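Local coordinates for protein putative NADPH-dependent oxidoreductase (Desulfitobacterium hafniense DCB-2, PDB 3DB2) that probably acts as an NADPH-dependent oxidoreductase, with a Rossmann-type domain that is likely to bind the nicotinamide cofactor, at residues Y18-A23 and R304-E309; D66-I71 and D312-G317; H92-K97 and E308-V313. One frame throughout, in Å; residues are numbered along the deposited sequence.

Contact 1 (Y18-A23 and R304-E309)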
loop_
_atom_site.group_PDB
_atom_site.type_symbol
_atom_site.label_atom_id
_atom_site.label_comp_id
_atom_site.label_asym_id
_atom_site.label_seq_id
_atom_site.Cartn_x
_atom_site.Cartn_y
_atom_site.Cartn_z
ATOM N N TYR C 18 -33.178 4.607 -1.543
ATOM C CA TYR C 18 -33.580 5.660 -0.629
ATOM C C TYR C 18 -32.425 6.629 -0.318
ATOM O O TYR C 18 -32.560 7.838 -0.180
ATOM C CB TYR C 18 -34.070 5.013 0.675
ATOM C CG TYR C 18 -35.393 4.286 0.585
ATOM C CD1 TYR C 18 -35.550 3.059 -0.031
ATOM C CD2 TYR C 18 -36.523 4.876 1.130
ATOM C CE1 TYR C 18 -36.781 2.426 -0.105
ATOM C CE2 TYR C 18 -37.754 4.258 1.071
ATOM C CZ TYR C 18 -37.884 3.034 0.460
ATOM O OH TYR C 18 -39.139 2.464 0.432
ATOM N N VAL C 19 -31.231 6.081 -0.142
ATOM C CA VAL C 19 -30.065 6.961 0.027
ATOM C C VAL C 19 -29.948 7.873 -1.186
ATOM O O VAL C 19 -29.712 9.065 -0.968
ATOM C CB VAL C 19 -28.787 6.149 0.230
ATOM C CG1 VAL C 19 -27.510 6.985 0.215
ATOM C CG2 VAL C 19 -28.902 5.425 1.569
HETATM N N MSE C 20 -30.136 7.304 -2.384
HETATM C CA MSE C 20 -30.033 8.127 -3.594
HETATM C C MSE C 20 -31.099 9.210 -3.572
HETATM O O MSE C 20 -30.772 10.388 -3.736
HETATM C CB MSE C 20 -30.112 7.290 -4.868
HETATM C CG MSE C 20 -28.890 6.449 -5.236
HETATM SE SE MSE C 20 -27.194 7.445 -5.252
HETATM C CE MSE C 20 -27.611 8.582 -6.767
ATOM N N ALA C 21 -32.362 8.823 -3.357
ATOM C CA ALA C 21 -33.449 9.797 -3.419
ATOM C C ALA C 21 -33.342 10.856 -2.332
ATOM O O ALA C 21 -33.686 12.019 -2.537
ATOM C CB ALA C 21 -34.790 9.058 -3.341
ATOM N N ASP C 22 -32.877 10.488 -1.152
ATOM C CA ASP C 22 -32.632 11.460 -0.100
ATOM C C ASP C 22 -31.733 12.581 -0.614
ATOM O O ASP C 22 -31.857 13.767 -0.330
ATOM C CB ASP C 22 -31.997 10.761 1.101
ATOM C CG ASP C 22 -33.021 10.029 1.943
ATOM O OD1 ASP C 22 -34.226 10.102 1.622
ATOM O OD2 ASP C 22 -32.599 9.362 2.913
ATOM N N ALA C 23 -30.768 12.240 -1.464
ATOM C CA ALA C 23 -29.948 13.312 -2.044
ATOM C C ALA C 23 -30.573 13.962 -3.260
ATOM O O ALA C 23 -30.660 15.202 -3.328
ATOM C CB ALA C 23 -28.590 12.695 -2.355
ATOM N N ARG C 304 -25.905 13.689 -5.192
ATOM C CA ARG C 304 -26.784 14.623 -5.883
ATOM C C ARG C 304 -26.217 15.097 -7.209
ATOM O O ARG C 304 -26.897 15.090 -8.234
ATOM C CB ARG C 304 -27.031 15.848 -4.996
ATOM C CG ARG C 304 -27.804 16.958 -5.679
ATOM C CD ARG C 304 -28.205 18.024 -4.662
ATOM N NE ARG C 304 -28.803 19.185 -5.317
ATOM C CZ ARG C 304 -29.193 20.292 -4.703
ATOM N NH1 ARG C 304 -29.068 20.464 -3.402
ATOM N NH2 ARG C 304 -29.724 21.282 -5.408
ATOM N N VAL C 305 -24.943 15.507 -7.206
ATOM C CA VAL C 305 -24.370 16.066 -8.431
ATOM C C VAL C 305 -24.265 15.012 -9.525
ATOM O O VAL C 305 -24.347 15.393 -10.702
ATOM C CB VAL C 305 -23.000 16.732 -8.245
ATOM C CG1 VAL C 305 -23.126 17.907 -7.296
ATOM C CG2 VAL C 305 -21.955 15.718 -7.770
ATOM N N GLU C 306 -24.104 13.743 -9.201
ATOM C CA GLU C 306 -23.955 12.760 -10.285
ATOM C C GLU C 306 -25.258 12.531 -11.049
ATOM O O GLU C 306 -25.228 12.382 -12.273
ATOM C CB GLU C 306 -23.363 11.469 -9.755
ATOM C CG GLU C 306 -24.241 10.428 -9.116
ATOM C CD GLU C 306 -23.498 9.166 -8.679
ATOM O OE1 GLU C 306 -22.536 8.731 -9.342
ATOM O OE2 GLU C 306 -23.883 8.578 -7.652
ATOM N N VAL C 307 -26.390 12.536 -10.345
ATOM C CA VAL C 307 -27.701 12.457 -11.004
ATOM C C VAL C 307 -28.005 13.732 -11.781
ATOM O O VAL C 307 -28.490 13.714 -12.923
ATOM C CB VAL C 307 -28.798 12.124 -9.969
ATOM C CG1 VAL C 307 -30.153 11.928 -10.647
ATOM C CG2 VAL C 307 -28.402 10.879 -9.162
ATOM N N GLU C 308 -27.696 14.892 -11.203
ATOM C CA GLU C 308 -27.873 16.184 -11.834
ATOM C C GLU C 308 -27.099 16.345 -13.150
ATOM O O GLU C 308 -27.541 17.053 -14.060
ATOM C CB GLU C 308 -27.455 17.344 -10.915
ATOM C CG GLU C 308 -28.517 17.638 -9.847
ATOM C CD GLU C 308 -28.060 18.725 -8.896
ATOM O OE1 GLU C 308 -26.842 19.031 -8.818
ATOM O OE2 GLU C 308 -28.919 19.297 -8.201
ATOM N N GLU C 309 -25.943 15.687 -13.240
ATOM C CA GLU C 309 -25.129 15.749 -14.440
ATOM C C GLU C 309 -25.891 15.103 -15.596
ATOM O O GLU C 309 -25.830 15.489 -16.767
ATOM C CB GLU C 309 -23.818 14.998 -14.228
ATOM C CG GLU C 309 -23.085 14.567 -15.487
ATOM C CD GLU C 309 -21.621 14.257 -15.237
ATOM O OE1 GLU C 309 -20.858 15.168 -14.833
ATOM O OE2 GLU C 309 -21.241 13.091 -15.423
#

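Contact 2 (D66-I71 and D312-G317)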
loop_
_atom_site.group_PDB
_atom_site.type_symbol
_atom_site.label_atom_id
_atom_site.label_comp_id
_atom_site.label_asym_id
_atom_site.label_seq_id
_atom_site.Cartn_x
_atom_site.Cartn_y
_atom_site.Cartn_z
ATOM N N ASP C 66 -43.364 11.709 -19.200
ATOM C CA ASP C 66 -42.651 12.635 -18.335
ATOM C C ASP C 66 -41.546 11.877 -17.592
ATOM O O ASP C 66 -40.763 12.465 -16.850
ATOM C CB ASP C 66 -43.570 13.399 -17.382
ATOM C CG ASP C 66 -44.566 12.564 -16.617
ATOM O OD1 ASP C 66 -44.721 11.380 -16.974
ATOM O OD2 ASP C 66 -45.185 13.109 -15.669
ATOM N N VAL C 67 -41.435 10.568 -17.803
ATOM C CA VAL C 67 -40.211 9.903 -17.314
ATOM C C VAL C 67 -39.141 10.033 -18.402
ATOM O O VAL C 67 -39.275 9.388 -19.436
ATOM C CB VAL C 67 -40.442 8.443 -16.928
ATOM C CG1 VAL C 67 -39.123 7.688 -16.785
ATOM C CG2 VAL C 67 -41.205 8.410 -15.617
ATOM N N GLU C 68 -38.143 10.878 -18.142
ATOM C CA GLU C 68 -37.088 11.117 -19.118
ATOM C C GLU C 68 -35.845 10.263 -18.816
ATOM O O GLU C 68 -35.108 9.916 -19.744
ATOM C CB GLU C 68 -36.709 12.598 -19.181
ATOM C CG GLU C 68 -37.900 13.535 -19.329
ATOM C CD GLU C 68 -37.476 14.982 -19.445
ATOM O OE1 GLU C 68 -36.810 15.300 -20.455
ATOM O OE2 GLU C 68 -37.818 15.782 -18.549
HETATM N N MSE C 69 -35.641 9.992 -17.539
HETATM C CA MSE C 69 -34.445 9.293 -17.078
HETATM C C MSE C 69 -34.862 8.261 -16.021
HETATM O O MSE C 69 -35.713 8.539 -15.166
HETATM C CB MSE C 69 -33.498 10.259 -16.348
HETATM C CG MSE C 69 -32.211 9.588 -15.855
HETATM SE SE MSE C 69 -31.350 10.545 -14.379
HETATM C CE MSE C 69 -31.720 12.354 -14.907
ATOM N N VAL C 70 -34.238 7.097 -16.060
ATOM C CA VAL C 70 -34.414 6.116 -14.991
ATOM C C VAL C 70 -33.154 6.056 -14.118
ATOM O O VAL C 70 -32.029 6.225 -14.572
ATOM C CB VAL C 70 -34.733 4.714 -15.517
ATOM C CG1 VAL C 70 -36.074 4.700 -16.259
ATOM C CG2 VAL C 70 -33.641 4.209 -16.456
ATOM N N ILE C 71 -33.397 5.774 -12.842
ATOM C CA ILE C 71 -32.348 5.660 -11.818
ATOM C C ILE C 71 -32.378 4.227 -11.313
ATOM O O ILE C 71 -33.254 3.838 -10.526
ATOM C CB ILE C 71 -32.592 6.719 -10.745
ATOM C CG1 ILE C 71 -32.487 8.151 -11.329
ATOM C CG2 ILE C 71 -31.658 6.535 -9.549
ATOM C CD1 ILE C 71 -32.949 9.230 -10.405
ATOM N N ASP C 312 -28.390 17.562 -16.663
ATOM C CA ASP C 312 -27.717 18.645 -17.396
ATOM C C ASP C 312 -27.430 18.222 -18.827
ATOM O O ASP C 312 -27.662 18.995 -19.768
ATOM C CB ASP C 312 -26.424 19.054 -16.703
ATOM C CG ASP C 312 -26.673 19.978 -15.527
ATOM O OD1 ASP C 312 -27.838 20.255 -15.211
ATOM O OD2 ASP C 312 -25.699 20.437 -14.896
ATOM N N VAL C 313 -26.903 17.005 -19.039
ATOM C CA VAL C 313 -26.679 16.578 -20.415
ATOM C C VAL C 313 -27.946 16.226 -21.182
ATOM O O VAL C 313 -27.975 16.271 -22.416
ATOM C CB VAL C 313 -25.677 15.400 -20.472
ATOM C CG1 VAL C 313 -24.383 15.893 -19.828
ATOM C CG2 VAL C 313 -26.249 14.166 -19.823
ATOM N N ILE C 314 -29.038 15.873 -20.514
ATOM C CA ILE C 314 -30.283 15.677 -21.283
ATOM C C ILE C 314 -30.797 17.028 -21.762
ATOM O O ILE C 314 -31.209 17.136 -22.914
ATOM C CB ILE C 314 -31.364 14.947 -20.482
ATOM C CG1 ILE C 314 -31.140 13.429 -20.344
ATOM C CG2 ILE C 314 -32.781 15.123 -21.022
ATOM C CD1 ILE C 314 -31.869 12.889 -19.109
ATOM N N ARG C 315 -30.746 18.058 -20.920
ATOM C CA ARG C 315 -31.313 19.350 -21.273
ATOM C C ARG C 315 -30.384 20.160 -22.174
ATOM O O ARG C 315 -30.869 20.883 -23.054
ATOM C CB ARG C 315 -31.658 20.167 -20.033
ATOM C CG ARG C 315 -32.854 19.653 -19.240
ATOM C CD ARG C 315 -34.166 20.306 -19.686
ATOM N NE ARG C 315 -35.341 19.781 -19.009
ATOM C CZ ARG C 315 -36.008 18.687 -19.316
ATOM N NH1 ARG C 315 -35.619 17.948 -20.340
ATOM N NH2 ARG C 315 -37.077 18.236 -18.668
ATOM N N ASN C 316 -29.078 20.062 -21.967
ATOM C CA ASN C 316 -28.123 20.982 -22.567
ATOM C C ASN C 316 -27.174 20.309 -23.550
ATOM O O ASN C 316 -26.368 20.981 -24.203
ATOM C CB ASN C 316 -27.270 21.665 -21.497
ATOM C CG ASN C 316 -28.018 22.389 -20.403
ATOM O OD1 ASN C 316 -29.088 22.967 -20.605
ATOM N ND2 ASN C 316 -27.476 22.414 -19.191
ATOM N N GLY C 317 -27.229 18.995 -23.656
ATOM C CA GLY C 317 -26.374 18.245 -24.555
ATOM C C GLY C 317 -25.045 17.852 -23.918
ATOM O O GLY C 317 -24.676 18.253 -22.813
#

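Contact 3 (H92-K97 and E308-V313)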
loop_
_atom_site.group_PDB
_atom_site.type_symbol
_atom_site.label_atom_id
_atom_site.label_comp_id
_atom_site.label_asym_id
_atom_site.label_seq_id
_atom_site.Cartn_x
_atom_site.Cartn_y
_atom_site.Cartn_z
ATOM N N HIS C 92 -33.204 7.848 -20.880
ATOM C CA HIS C 92 -31.823 8.103 -20.461
ATOM C C HIS C 92 -31.543 7.328 -19.183
ATOM O O HIS C 92 -32.425 7.043 -18.367
ATOM C CB HIS C 92 -31.613 9.605 -20.342
ATOM C CG HIS C 92 -31.985 10.317 -21.615
ATOM N ND1 HIS C 92 -32.896 11.350 -21.690
ATOM C CD2 HIS C 92 -31.631 10.130 -22.894
ATOM C CE1 HIS C 92 -33.029 11.766 -22.940
ATOM N NE2 HIS C 92 -32.245 11.034 -23.726
ATOM N N ILE C 93 -30.272 6.930 -18.959
ATOM C CA ILE C 93 -29.953 5.922 -17.984
ATOM C C ILE C 93 -28.987 6.440 -16.922
ATOM O O ILE C 93 -27.896 6.899 -17.260
ATOM C CB ILE C 93 -29.291 4.700 -18.648
ATOM C CG1 ILE C 93 -30.088 4.013 -19.767
ATOM C CG2 ILE C 93 -28.892 3.701 -17.576
ATOM C CD1 ILE C 93 -31.361 3.343 -19.287
ATOM N N TYR C 94 -29.388 6.338 -15.671
ATOM C CA TYR C 94 -28.485 6.332 -14.519
ATOM C C TYR C 94 -28.514 4.882 -13.999
ATOM O O TYR C 94 -29.564 4.309 -13.704
ATOM C CB TYR C 94 -28.813 7.421 -13.486
ATOM C CG TYR C 94 -27.883 7.317 -12.292
ATOM C CD1 TYR C 94 -28.172 6.501 -11.201
ATOM C CD2 TYR C 94 -26.699 8.032 -12.260
ATOM C CE1 TYR C 94 -27.356 6.373 -10.115
ATOM C CE2 TYR C 94 -25.847 7.925 -11.166
ATOM C CZ TYR C 94 -26.188 7.109 -10.114
ATOM O OH TYR C 94 -25.375 6.967 -9.014
ATOM N N VAL C 95 -27.330 4.297 -13.839
ATOM C CA VAL C 95 -27.195 3.007 -13.189
ATOM C C VAL C 95 -26.090 3.097 -12.117
ATOM O O VAL C 95 -25.068 3.771 -12.260
ATOM C CB VAL C 95 -26.972 1.843 -14.159
ATOM C CG1 VAL C 95 -25.636 1.882 -14.856
ATOM C CG2 VAL C 95 -27.123 0.496 -13.443
ATOM N N GLU C 96 -26.341 2.427 -10.991
ATOM C CA GLU C 96 -25.375 2.423 -9.912
ATOM C C GLU C 96 -24.164 1.605 -10.355
ATOM O O GLU C 96 -24.204 0.758 -11.243
ATOM C CB GLU C 96 -25.859 1.765 -8.630
ATOM C CG GLU C 96 -26.179 2.779 -7.549
ATOM C CD GLU C 96 -24.984 3.660 -7.235
ATOM O OE1 GLU C 96 -23.814 3.333 -7.528
ATOM O OE2 GLU C 96 -25.264 4.742 -6.677
ATOM N N LYS C 97 -23.047 1.867 -9.683
ATOM C CA LYS C 97 -21.824 1.182 -9.963
ATOM C C LYS C 97 -21.788 -0.330 -9.586
ATOM O O LYS C 97 -22.566 -0.541 -8.589
ATOM C CB LYS C 97 -20.561 1.756 -9.328
ATOM C CG LYS C 97 -20.722 2.360 -7.968
ATOM C CD LYS C 97 -21.239 1.443 -6.883
ATOM C CE LYS C 97 -20.185 0.414 -6.491
ATOM N NZ LYS C 97 -20.330 0.157 -5.016
ATOM N N GLU C 308 -27.696 14.892 -11.203
ATOM C CA GLU C 308 -27.873 16.184 -11.834
ATOM C C GLU C 308 -27.099 16.345 -13.150
ATOM O O GLU C 308 -27.541 17.053 -14.060
ATOM C CB GLU C 308 -27.455 17.344 -10.915
ATOM C CG GLU C 308 -28.517 17.638 -9.847
ATOM C CD GLU C 308 -28.060 18.725 -8.896
ATOM O OE1 GLU C 308 -26.842 19.031 -8.818
ATOM O OE2 GLU C 308 -28.919 19.297 -8.201
ATOM N N GLU C 309 -25.943 15.687 -13.240
ATOM C CA GLU C 309 -25.129 15.749 -14.440
ATOM C C GLU C 309 -25.891 15.103 -15.596
ATOM O O GLU C 309 -25.830 15.489 -16.767
ATOM C CB GLU C 309 -23.818 14.998 -14.228
ATOM C CG GLU C 309 -23.085 14.567 -15.487
ATOM C CD GLU C 309 -21.621 14.257 -15.237
ATOM O OE1 GLU C 309 -20.858 15.168 -14.833
ATOM O OE2 GLU C 309 -21.241 13.091 -15.423
ATOM N N VAL C 310 -26.630 14.032 -15.288
ATOM C CA VAL C 310 -27.348 13.375 -16.398
ATOM C C VAL C 310 -28.428 14.333 -16.925
ATOM O O VAL C 310 -28.596 14.487 -18.131
ATOM C CB VAL C 310 -27.946 12.024 -16.013
ATOM C CG1 VAL C 310 -28.588 11.343 -17.227
ATOM C CG2 VAL C 310 -26.879 11.101 -15.439
ATOM N N ALA C 311 -29.143 14.965 -16.006
ATOM C CA ALA C 311 -30.162 15.945 -16.306
ATOM C C ALA C 311 -29.569 17.114 -17.094
ATOM O O ALA C 311 -30.195 17.541 -18.061
ATOM C CB ALA C 311 -30.808 16.527 -15.060
ATOM N N ASP C 312 -28.390 17.562 -16.663
ATOM C CA ASP C 312 -27.717 18.645 -17.396
ATOM C C ASP C 312 -27.430 18.222 -18.827
ATOM O O ASP C 312 -27.662 18.995 -19.768
ATOM C CB ASP C 312 -26.424 19.054 -16.703
ATOM C CG ASP C 312 -26.673 19.978 -15.527
ATOM O OD1 ASP C 312 -27.838 20.255 -15.211
ATOM O OD2 ASP C 312 -25.699 20.437 -14.896
ATOM N N VAL C 313 -26.903 17.005 -19.039
ATOM C CA VAL C 313 -26.679 16.578 -20.415
ATOM C C VAL C 313 -27.946 16.226 -21.182
ATOM O O VAL C 313 -27.975 16.271 -22.416
ATOM C CB VAL C 313 -25.677 15.400 -20.472
ATOM C CG1 VAL C 313 -24.383 15.893 -19.828
ATOM C CG2 VAL C 313 -26.249 14.166 -19.823
#

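Contact 1 (Y18-A23 and R304-E309)
Met-20, a selenomethionine, pushes its CE methyl against Val-307 and Glu-306, joining helix 15-24 of the Rossmann fold to helix 302-316, which returns to this domain from the C-terminal part of the chain. Helix 15-24 follows the first strand and a turn with a GxGxxA pattern, consistent with a dinucleotide-binding loop. CE lies 3.4 Å from CG2 of Val-307, tighter than usual for two methyls, and 3.8 Å from OE2 of Glu-306. Met-20 gets there by bending at chi2 and chi3 (-67°), which swings the methyl across to the second helix. At the other end Ala-23 sets its CB 4.4 Å from CB of Arg-304, while the extended aliphatic chain of Arg-304 runs past the Ala-23 carbonyl. The short helix segments cross at -78° with axes 9.8 Å apart, so only a few side chains meet. Further out, Leu-303 fills in against Met-20 and Ala-23, and OE2 of Glu-306 has Tyr-94 of strand 92-96 as its hydrogen-bond partner. Arg-304 is steadied by Glu-308 one turn on: NE donates to OE2 over 2.9 Å, nearly straight at 170°, in the guanidinium plane but approaching OE2 from above the carboxylate plane.

Contact 2 (D66-I71 and D312-G317)
Glu-68, just before strand 69-72 of the Rossmann sheet, and Arg-315, in the last turn of helix 302-316, make an end-on, two-pronged salt bridge. NH1 of Arg-315 donates to OE1 of Glu-68 over 2.9 Å, and NH2 of Arg-315 to OE2 of Glu-68 over a short 2.6 Å; the second bond is more bent, at 144°. Both oxygens use their syn lone pairs, and carboxylate and guanidinium are nearly coplanar. The Arg-315 chain kinks at chi2 (-92°), which brings its end round to the acid. Two backbone carbonyls, of Asn-4 and Pro-5, hold the same guanidinium, while Gly-7 N also donates to OE2 of Glu-68. With an alanine in place of Glu-68, the guanidinium would probably be held by the two carbonyls alone, without its counter-charge, and Gly-7 N would lose its carboxylate acceptor. Van der Waals packing adds to this: CD1 of Ile-314 rests 4.1 Å from CB of Met-69, and the CG2 methyl of Ile-314 lies as far from OE1 of Glu-68, beside the carboxylate. Strand 69-72 runs between parallel strands 6-11 and 92-96; Met-69 touches Val-8 and Tyr-94, and the C-terminal end of helix 302-316 packs near strands 69-72 and 92-96, where Ile-314 also touches His-92.

Contact 3 (H92-K97 and E308-V313)
Val-310 points its branched side chain from helix 302-316 at Tyr-94 on strand 92-96, and the methyl CG2 of Val-310 meets the edge of the ring, 4.4 Å from CD2 and near the ring plane. The valine therefore sits beside the tyrosine and not over its face. With chi1 at 177° the ring of Tyr-94 swings opposite the backbone nitrogen, its axis running toward Glu-306, one turn before Val-310, which takes the hydroxyl in a hydrogen bond; chi2 (-88°) sets only which edge meets Val-310. The other methyl of Val-310, CG1, faces the backbone: it lies 4.5 Å from the carbonyl O of Ile-93. The side chain of Ile-93 points the opposite way, to Ile-83 and Cys-86 of helix 79-88, so the strand has one helix on each face, as expected in a Rossmann fold's three-layer sandwich. Val-310 also touches Met-69 and Leu-121 from the strands flanking 92-96, and thus spans three neighbouring strands. Past Tyr-94 the strand ends at Glu-96, and Lys-97 follows; the two open the Glu-Lys-Pro signature familiar from the GFO/IDH/MocA family. There the Glu-96 chain curls back on its own backbone: OE1 of Glu-96 accepts the N-H of Lys-97 over 2.7 Å, on the anti side of the carboxylate and 26° out of its plane, while OE2 takes the indole N-H of Trp-16. Those two bonds would restrain the rotation of the carboxylate. Between segments 92-97 and 308-313 themselves the contact consists of rather loose van der Waals approaches, with 113 Å² buried and no polar bond between them. Such a contact depends on shape and on shielding from water, while the hydroxyl's bond anchors the far end of the ring.

All three contacts share helix 302-316, used in turn from its N-terminal part (contact 1) through its middle (contact 3) to its C-terminal end (contact 2). Contacts 1 and 3 are buried: the first is helix on helix, the third helix on strand, and both are mainly apolar. Contact 2 lies nearer the surface, its centre about 20 Å from the centre of the chain against about 13 Å for the others, and is the one where charges pair across the segments. Contacts 2 and 3 reach adjacent strands, joined by backbone hydrogen bonds between Val-70 and both His-92 and Tyr-94. Contact 1 links to contact 2 through Val-307 CG1, 3.9 Å from Ile-71 CD1.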